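Local atomic coordinates of CREG-like beta-barrel domain-containing protein (Agrobacterium tumefaciens, PDB entry 3DNH), a protein that is of unknown function but has a CREG-like beta-barrel related to the FMN-binding pyridoxamine 5'-phosphate oxidase family. Residues V31-L36 with D220-D225; R192-K197 with W214-I219; I224-A227 with L232-L235. All blocks are in the same frame, centred on the assembly; numbering follows the deposited sequence.

Interaction 1. Residues V31-L36 with D220-D225; sequences VARDVL and DPDGID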
loop_
_atom_site.group_PDB
_atom_site.type_symbol
_atom_site.label_atom_id
_atom_site.label_comp_id
_atom_site.label_asym_id
_atom_site.label_seq_id
_atom_site.Cartn_x
_atom_site.Cartn_y
_atom_site.Cartn_z
ATOM N N VAL A 31 4.592 3.878 -18.372
ATOM C CA VAL A 31 4.796 3.296 -17.037
ATOM C C VAL A 31 3.568 3.516 -16.137
ATOM O O VAL A 31 3.128 2.608 -15.412
ATOM C CB VAL A 31 6.080 3.878 -16.347
ATOM C CG1 VAL A 31 6.133 3.491 -14.885
ATOM C CG2 VAL A 31 7.337 3.404 -17.049
ATOM N N ALA A 32 3.014 4.733 -16.179
ATOM C CA ALA A 32 1.791 5.062 -15.452
ATOM C C ALA A 32 0.583 4.201 -15.823
ATOM O O ALA A 32 -0.110 3.720 -14.943
ATOM C CB ALA A 32 1.444 6.566 -15.633
ATOM N N ARG A 33 0.336 4.021 -17.115
ATOM C CA ARG A 33 -0.812 3.257 -17.592
ATOM C C ARG A 33 -0.642 1.786 -17.249
ATOM O O ARG A 33 -1.618 1.089 -16.989
ATOM C CB ARG A 33 -1.052 3.491 -19.095
ATOM C CG ARG A 33 -1.780 4.816 -19.341
ATOM C CD ARG A 33 -2.082 5.056 -20.823
ATOM N NE ARG A 33 -3.255 4.279 -21.229
ATOM C CZ ARG A 33 -3.507 3.966 -22.483
ATOM N NH1 ARG A 33 -2.681 4.408 -23.417
ATOM N NH2 ARG A 33 -4.588 3.245 -22.800
ATOM N N ASP A 34 0.599 1.334 -17.200
ATOM C CA ASP A 34 0.893 -0.041 -16.806
ATOM C C ASP A 34 0.623 -0.260 -15.340
ATOM O O ASP A 34 -0.001 -1.247 -14.974
ATOM C CB ASP A 34 2.339 -0.421 -17.118
ATOM C CG ASP A 34 2.494 -1.900 -17.399
ATOM O OD1 ASP A 34 1.714 -2.440 -18.230
ATOM O OD2 ASP A 34 3.409 -2.521 -16.810
ATOM N N VAL A 35 1.054 0.675 -14.497
ATOM C CA VAL A 35 0.738 0.604 -13.049
ATOM C C VAL A 35 -0.758 0.678 -12.837
ATOM O O VAL A 35 -1.328 0.001 -11.946
ATOM C CB VAL A 35 1.407 1.768 -12.254
ATOM C CG1 VAL A 35 1.000 1.726 -10.779
ATOM C CG2 VAL A 35 2.928 1.681 -12.373
ATOM N N LEU A 36 -1.400 1.554 -13.608
ATOM C CA LEU A 36 -2.827 1.704 -13.524
ATOM C C LEU A 36 -3.550 0.369 -13.734
ATOM O O LEU A 36 -4.469 0.017 -12.954
ATOM C CB LEU A 36 -3.338 2.722 -14.525
ATOM C CG LEU A 36 -4.852 2.909 -14.653
ATOM C CD1 LEU A 36 -5.480 3.573 -13.452
ATOM C CD2 LEU A 36 -5.069 3.746 -15.943
ATOM N N ASP A 220 -9.714 -3.741 -24.676
ATOM C CA ASP A 220 -9.963 -2.335 -25.046
ATOM C C ASP A 220 -9.146 -1.990 -26.301
ATOM O O ASP A 220 -8.347 -2.817 -26.777
ATOM C CB ASP A 220 -9.737 -1.384 -23.823
ATOM C CG ASP A 220 -8.288 -1.409 -23.298
ATOM O OD1 ASP A 220 -7.367 -0.991 -24.055
ATOM O OD2 ASP A 220 -8.047 -1.840 -22.135
ATOM N N PRO A 221 -9.358 -0.803 -26.879
ATOM C CA PRO A 221 -8.583 -0.539 -28.096
ATOM C C PRO A 221 -7.047 -0.620 -27.990
ATOM O O PRO A 221 -6.364 -0.807 -29.017
ATOM C CB PRO A 221 -9.016 0.900 -28.466
ATOM C CG PRO A 221 -10.402 0.994 -27.938
ATOM C CD PRO A 221 -10.331 0.281 -26.600
ATOM N N ASP A 222 -6.510 -0.456 -26.793
ATOM C CA ASP A 222 -5.051 -0.389 -26.606
ATOM C C ASP A 222 -4.439 -1.708 -26.093
ATOM O O ASP A 222 -3.203 -1.924 -26.161
ATOM C CB ASP A 222 -4.700 0.761 -25.640
ATOM C CG ASP A 222 -4.930 2.135 -26.256
ATOM O OD1 ASP A 222 -4.991 2.247 -27.503
ATOM O OD2 ASP A 222 -5.057 3.104 -25.478
ATOM N N GLY A 223 -5.300 -2.608 -25.646
ATOM C CA GLY A 223 -4.822 -3.922 -25.199
ATOM C C GLY A 223 -5.795 -4.699 -24.336
ATOM O O GLY A 223 -6.998 -4.457 -24.374
ATOM N N ILE A 224 -5.252 -5.609 -23.525
ATOM C CA ILE A 224 -6.045 -6.626 -22.871
ATOM C C ILE A 224 -5.573 -6.733 -21.429
ATOM O O ILE A 224 -4.356 -6.891 -21.174
ATOM C CB ILE A 224 -5.857 -8.051 -23.558
ATOM C CG1 ILE A 224 -6.216 -8.026 -25.062
ATOM C CG2 ILE A 224 -6.690 -9.145 -22.743
ATOM C CD1 ILE A 224 -5.709 -9.287 -25.893
ATOM N N ASP A 225 -6.519 -6.703 -20.492
ATOM C CA ASP A 225 -6.155 -6.826 -19.110
ATOM C C ASP A 225 -6.410 -8.248 -18.771
ATOM O O ASP A 225 -7.430 -8.800 -19.205
ATOM C CB ASP A 225 -7.012 -5.922 -18.232
ATOM C CG ASP A 225 -6.524 -4.448 -18.237
ATOM O OD1 ASP A 225 -5.462 -4.114 -18.787
ATOM O OD2 ASP A 225 -7.219 -3.634 -17.652
#
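Arg33 reaches out from helix 28-38 to grip Asp222 at the tip of a beta hairpin, and almost the whole contact is carried by this one pair. The CB of Arg33 already points toward the hairpin. From there CG lies beside the backbone N, and the chain runs straight through CD before bending at the CD-NE bond (chi3 79°), which swings the guanidinium round to present its edge. On the way the side chain rests against Leu172 and Trp236. At its end Arg33 NH2 meets Asp222 OD2 at 2.7 Å along a fairly straight path, 163° at the hydrogen, and the oxygen lies close to the guanidinium plane. Arg33 NH1 adds a weak, long bond of 3.4 Å to the same Asp222 OD2, so the salt bridge converges on one oxygen and is not a matched pair of bonds. Toward NH2, Asp222 OD2 uses its anti lone pair, away from the other carboxylate oxygen, and the two planar groups are turned 66° apart. A second partner of NH2, the hydroxyl OG1 of Thr174, helps to fix the rotation of the guanidinium. Within the hairpin, the turn is held by Asp220, whose OD1 accepts from the N of Asp222 at 2.9 Å and, weakly, from the N of Gly223. Backbone bonds link Asp220 and Gly223 in both directions, leaving Pro221 and Asp222 at the bend. The example illustrates how a surface salt bridge can join a helix packed on a barrel strand to a beta hairpin with a two-residue loop, here a type I turn reinforced by an Asx turn.

Interaction 2. Residues R192-K197 with W214-I219; sequences RLNAIK and WKITSI
Asn194 carries its amide beside its own backbone N (chi1 -75°), while Lys215 starts out in the same way and then folds back at the CB-CG bond (chi2 -68°); together these rotations bring both side chains across the gap between helix 180-194 and strand 215-220. The strand is an outer one of a three-stranded antiparallel sheet, and the contact is a clear case of a side-chain amide docking on a strand edge. Lys215 and Thr217 use their backbone groups to pair with strand 223-227, which leaves those of Ile216 directed outward. Asn194 takes both of them. Its OD1 accepts from the N of Ile216 at 2.7 Å, in the carbonyl plane and on a lone pair, and its ND2 donates to the O of Ile216 at 3.0 Å. The latter bond is nearly straight, 172° at the hydrogen, and the acceptor lies in the amide plane, so the two bonds fix the rotation of the amide and set it edge-on to the strand, in the place a neighbouring strand would take. Lys215 closes over the same residue: its CD runs 3.6 Å from Asn194 CG, and NZ gives a bond to the backbone O of Asn194. Leu193, which also packs on Phe247 and Leu251 of helix 244-254, sets its CB 3.5 Å from Ile216 CD1.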
loop_
_atom_site.group_PDB
_atom_site.type_symbol
_atom_site.label_atom_id
_atom_site.label_comp_id
_atom_site.label_asym_id
_atom_site.label_seq_id
_atom_site.Cartn_x
_atom_site.Cartn_y
_atom_site.Cartn_z
ATOM N N ARG A 192 -14.995 -15.975 -25.252
ATOM C CA ARG A 192 -14.526 -16.837 -26.303
ATOM C C ARG A 192 -13.117 -17.281 -26.046
ATOM O O ARG A 192 -12.834 -18.432 -26.048
ATOM C CB ARG A 192 -14.558 -16.110 -27.632
ATOM C CG ARG A 192 -15.058 -16.925 -28.773
ATOM C CD ARG A 192 -14.305 -16.784 -30.051
ATOM N NE ARG A 192 -13.568 -15.564 -30.206
ATOM C CZ ARG A 192 -12.317 -15.505 -30.594
ATOM N NH1 ARG A 192 -11.675 -16.581 -30.892
ATOM N NH2 ARG A 192 -11.726 -14.360 -30.684
ATOM N N LEU A 193 -12.247 -16.316 -25.855
ATOM C CA LEU A 193 -10.831 -16.526 -25.616
ATOM C C LEU A 193 -10.530 -17.243 -24.318
ATOM O O LEU A 193 -9.630 -18.087 -24.299
ATOM C CB LEU A 193 -10.047 -15.197 -25.665
ATOM C CG LEU A 193 -10.035 -14.606 -27.088
ATOM C CD1 LEU A 193 -9.439 -13.200 -27.113
ATOM C CD2 LEU A 193 -9.288 -15.592 -28.005
ATOM N N ASN A 194 -11.267 -16.915 -23.253
ATOM C CA ASN A 194 -11.120 -17.600 -21.961
ATOM C C ASN A 194 -11.500 -19.053 -22.058
ATOM O O ASN A 194 -11.083 -19.852 -21.218
ATOM C CB ASN A 194 -11.924 -16.918 -20.805
ATOM C CG ASN A 194 -11.286 -15.628 -20.315
ATOM O OD1 ASN A 194 -10.070 -15.493 -20.345
ATOM N ND2 ASN A 194 -12.112 -14.638 -19.894
ATOM N N ALA A 195 -12.298 -19.424 -23.054
ATOM C CA ALA A 195 -12.687 -20.828 -23.257
ATOM C C ALA A 195 -11.619 -21.635 -24.006
ATOM O O ALA A 195 -11.712 -22.877 -24.125
ATOM C CB ALA A 195 -14.067 -20.904 -23.999
ATOM N N ILE A 196 -10.594 -20.948 -24.518
ATOM C CA ILE A 196 -9.502 -21.670 -25.180
ATOM C C ILE A 196 -8.532 -21.955 -24.033
ATOM O O ILE A 196 -7.918 -21.046 -23.505
ATOM C CB ILE A 196 -8.842 -20.870 -26.365
ATOM C CG1 ILE A 196 -9.910 -20.496 -27.415
ATOM C CG2 ILE A 196 -7.684 -21.693 -27.032
ATOM C CD1 ILE A 196 -9.389 -19.585 -28.611
ATOM N N LYS A 197 -8.471 -23.209 -23.610
ATOM C CA LYS A 197 -7.618 -23.590 -22.492
ATOM C C LYS A 197 -6.173 -23.100 -22.730
ATOM O O LYS A 197 -5.586 -23.344 -23.804
ATOM C CB LYS A 197 -7.685 -25.087 -22.258
ATOM C CG LYS A 197 -6.856 -25.590 -21.077
ATOM C CD LYS A 197 -7.288 -26.951 -20.704
ATOM C CE LYS A 197 -6.492 -27.525 -19.595
ATOM N NZ LYS A 197 -7.031 -28.867 -19.319
ATOM N N TRP A 214 -4.808 -17.910 -15.567
ATOM C CA TRP A 214 -5.174 -16.561 -16.043
ATOM C C TRP A 214 -6.544 -16.490 -16.709
ATOM O O TRP A 214 -6.997 -17.465 -17.322
ATOM C CB TRP A 214 -4.121 -16.094 -17.044
ATOM C CG TRP A 214 -2.827 -15.801 -16.378
ATOM C CD1 TRP A 214 -1.790 -16.658 -16.195
ATOM C CD2 TRP A 214 -2.463 -14.575 -15.729
ATOM N NE1 TRP A 214 -0.772 -16.026 -15.527
ATOM C CE2 TRP A 214 -1.160 -14.754 -15.207
ATOM C CE3 TRP A 214 -3.091 -13.337 -15.567
ATOM C CZ2 TRP A 214 -0.477 -13.733 -14.517
ATOM C CZ3 TRP A 214 -2.415 -12.325 -14.902
ATOM C CH2 TRP A 214 -1.116 -12.527 -14.388
ATOM N N LYS A 215 -7.193 -15.336 -16.601
ATOM C CA LYS A 215 -8.395 -15.014 -17.371
ATOM C C LYS A 215 -8.274 -13.605 -17.928
ATOM O O LYS A 215 -7.704 -12.738 -17.270
ATOM C CB LYS A 215 -9.651 -15.106 -16.496
ATOM C CG LYS A 215 -10.067 -16.572 -16.076
ATOM C CD LYS A 215 -10.559 -17.412 -17.292
ATOM C CE LYS A 215 -10.746 -18.915 -16.973
ATOM N NZ LYS A 215 -11.027 -19.806 -18.171
ATOM N N ILE A 216 -8.786 -13.393 -19.146
ATOM C CA ILE A 216 -9.000 -12.056 -19.689
ATOM C C ILE A 216 -10.115 -11.426 -18.933
ATOM O O ILE A 216 -11.187 -12.035 -18.799
ATOM C CB ILE A 216 -9.389 -12.094 -21.136
ATOM C CG1 ILE A 216 -8.232 -12.688 -21.945
ATOM C CG2 ILE A 216 -9.800 -10.666 -21.656
ATOM C CD1 ILE A 216 -8.569 -12.975 -23.356
ATOM N N THR A 217 -9.860 -10.231 -18.408
ATOM C CA THR A 217 -10.873 -9.486 -17.672
ATOM C C THR A 217 -11.471 -8.389 -18.525
ATOM O O THR A 217 -12.639 -8.019 -18.308
ATOM C CB THR A 217 -10.345 -8.920 -16.312
ATOM O OG1 THR A 217 -9.218 -8.062 -16.550
ATOM C CG2 THR A 217 -9.894 -10.093 -15.407
ATOM N N SER A 218 -10.702 -7.872 -19.498
ATOM C CA SER A 218 -11.115 -6.729 -20.242
ATOM C C SER A 218 -10.305 -6.578 -21.504
ATOM O O SER A 218 -9.080 -6.714 -21.471
ATOM C CB SER A 218 -10.987 -5.459 -19.359
ATOM O OG SER A 218 -11.650 -4.350 -19.909
ATOM N N ILE A 219 -10.994 -6.288 -22.624
ATOM C CA ILE A 219 -10.340 -5.961 -23.914
ATOM C C ILE A 219 -10.703 -4.527 -24.251
ATOM O O ILE A 219 -11.861 -4.143 -24.103
ATOM C CB ILE A 219 -10.830 -6.879 -25.057
ATOM C CG1 ILE A 219 -10.543 -8.366 -24.700
ATOM C CG2 ILE A 219 -10.238 -6.423 -26.415
ATOM C CD1 ILE A 219 -11.288 -9.383 -25.537
#

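Interaction 3. Residues I224-A227 with L232-L235; sequences IDLA and LARL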
loop_
_atom_site.group_PDB
_atom_site.type_symbol
_atom_site.label_atom_id
_atom_site.label_comp_id
_atom_site.label_asym_id
_atom_site.label_seq_id
_atom_site.Cartn_x
_atom_site.Cartn_y
_atom_site.Cartn_z
ATOM N N ILE A 224 -5.252 -5.609 -23.525
ATOM C CA ILE A 224 -6.045 -6.626 -22.871
ATOM C C ILE A 224 -5.573 -6.733 -21.429
ATOM O O ILE A 224 -4.356 -6.891 -21.174
ATOM C CB ILE A 224 -5.857 -8.051 -23.558
ATOM C CG1 ILE A 224 -6.216 -8.026 -25.062
ATOM C CG2 ILE A 224 -6.690 -9.145 -22.743
ATOM C CD1 ILE A 224 -5.709 -9.287 -25.893
ATOM N N ASP A 225 -6.519 -6.703 -20.492
ATOM C CA ASP A 225 -6.155 -6.826 -19.110
ATOM C C ASP A 225 -6.410 -8.248 -18.771
ATOM O O ASP A 225 -7.430 -8.800 -19.205
ATOM C CB ASP A 225 -7.012 -5.922 -18.232
ATOM C CG ASP A 225 -6.524 -4.448 -18.237
ATOM O OD1 ASP A 225 -5.462 -4.114 -18.787
ATOM O OD2 ASP A 225 -7.219 -3.634 -17.652
ATOM N N LEU A 226 -5.509 -8.838 -17.974
ATOM C CA LEU A 226 -5.671 -10.225 -17.464
ATOM C C LEU A 226 -5.478 -10.314 -15.967
ATOM O O LEU A 226 -4.767 -9.490 -15.385
ATOM C CB LEU A 226 -4.722 -11.207 -18.181
ATOM C CG LEU A 226 -4.771 -11.085 -19.707
ATOM C CD1 LEU A 226 -3.532 -10.420 -20.199
ATOM C CD2 LEU A 226 -4.955 -12.472 -20.270
ATOM N N ALA A 227 -6.133 -11.300 -15.342
ATOM C CA ALA A 227 -5.935 -11.590 -13.940
ATOM C C ALA A 227 -5.754 -13.089 -13.661
ATOM O O ALA A 227 -6.310 -13.964 -14.362
ATOM C CB ALA A 227 -7.087 -10.984 -13.057
ATOM N N LEU A 232 -1.704 -9.569 -11.821
ATOM C CA LEU A 232 -2.439 -8.893 -12.898
ATOM C C LEU A 232 -1.443 -8.645 -14.029
ATOM O O LEU A 232 -0.246 -8.384 -13.756
ATOM C CB LEU A 232 -3.040 -7.535 -12.433
ATOM C CG LEU A 232 -4.034 -7.513 -11.262
ATOM C CD1 LEU A 232 -4.365 -6.074 -10.859
ATOM C CD2 LEU A 232 -5.314 -8.319 -11.562
ATOM N N ALA A 233 -1.944 -8.689 -15.264
ATOM C CA ALA A 233 -1.145 -8.401 -16.459
ATOM C C ALA A 233 -1.920 -7.506 -17.425
ATOM O O ALA A 233 -3.190 -7.457 -17.394
ATOM C CB ALA A 233 -0.725 -9.712 -17.173
ATOM N N ARG A 234 -1.164 -6.753 -18.228
ATOM C CA ARG A 234 -1.728 -6.019 -19.355
ATOM C C ARG A 234 -0.878 -6.250 -20.599
ATOM O O ARG A 234 0.318 -5.933 -20.615
ATOM C CB ARG A 234 -1.874 -4.501 -19.083
ATOM C CG ARG A 234 -2.542 -3.833 -20.293
ATOM C CD ARG A 234 -2.884 -2.433 -20.073
ATOM N NE ARG A 234 -3.463 -1.752 -21.236
ATOM C CZ ARG A 234 -4.703 -1.885 -21.734
ATOM N NH1 ARG A 234 -5.593 -2.757 -21.230
ATOM N NH2 ARG A 234 -5.052 -1.101 -22.772
ATOM N N LEU A 235 -1.502 -6.784 -21.640
ATOM C CA LEU A 235 -0.822 -6.971 -22.954
ATOM C C LEU A 235 -1.164 -5.780 -23.836
ATOM O O LEU A 235 -2.330 -5.570 -24.122
ATOM C CB LEU A 235 -1.263 -8.277 -23.633
ATOM C CG LEU A 235 -0.611 -8.712 -24.983
ATOM C CD1 LEU A 235 0.869 -8.804 -24.882
ATOM C CD2 LEU A 235 -1.184 -10.074 -25.462
#
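Arg234 lays its extended side chain alongside Asp225, its cross-strand partner in a non-hydrogen-bonded antiparallel pair. With CG opposite the backbone N (chi1 -177°) and the chain straight as far as NE, the methylenes pass the carboxylate closely: both CG and CD lie 3.3 Å from Asp225 OD1. The guanidinium then turns its edge back, and NH1 bonds to Asp225 OD1 at 2.8 Å. The oxygen sits near the guanidinium plane, yet it is met from above the carboxylate, whose plane is turned by 75°. The other oxygen, OD2, is bonded to His37 ND1, so the carboxylate is held at both oxygens. Arg234 is shared as well: NH2 makes a salt bridge with Asp220, and Trp236 adds a cation-pi contact. The charge of this buried arginine is thus probably balanced by two aspartates.

Backbone pairing supplies the frame. Leu226 and Ala233 exchange two nearly straight bonds, Leu226 N to Ala233 O being 2.8 Å, and Ile224 and Leu235 exchange another two, Leu235 N to Ile224 O being 2.9 Å. Beside the salt bridge, Ala227 CB touches Leu232 CD2 at 3.5 Å; on the reverse face, Leu226 CD1 packs more loosely on Ala233 CB. The two faces of this hairpin therefore have different roles. Asp225 and Arg234 lie on the one whose neighbours include His37 of helix 28-38, whereas Ile224, Leu226 and Leu235 pack against helices 199-206 and 244-254, with strand 215-220 completing the sheet beside strand 223-227.

From the N terminus, helix 28-38 opens the longest loop: interaction 1 closes it with 183 residues in between, at the turn before strand 223-227, after the chain has built the barrel. Interaction 2, 192-197 with 214-219, closes a short loop containing helix 199-206 and is nested inside that of interaction 1. Interaction 3 follows in series, a hairpin beginning on strand 223-227, where interaction 1 ends. All three meet in one three-stranded sheet: strand 223-227 is central, with Asp225 N bonding Ser218 O on one flank and strand 232-236 on the other. Together they tie the barrel's helix 28-38 to the C-terminal sheet and its helices.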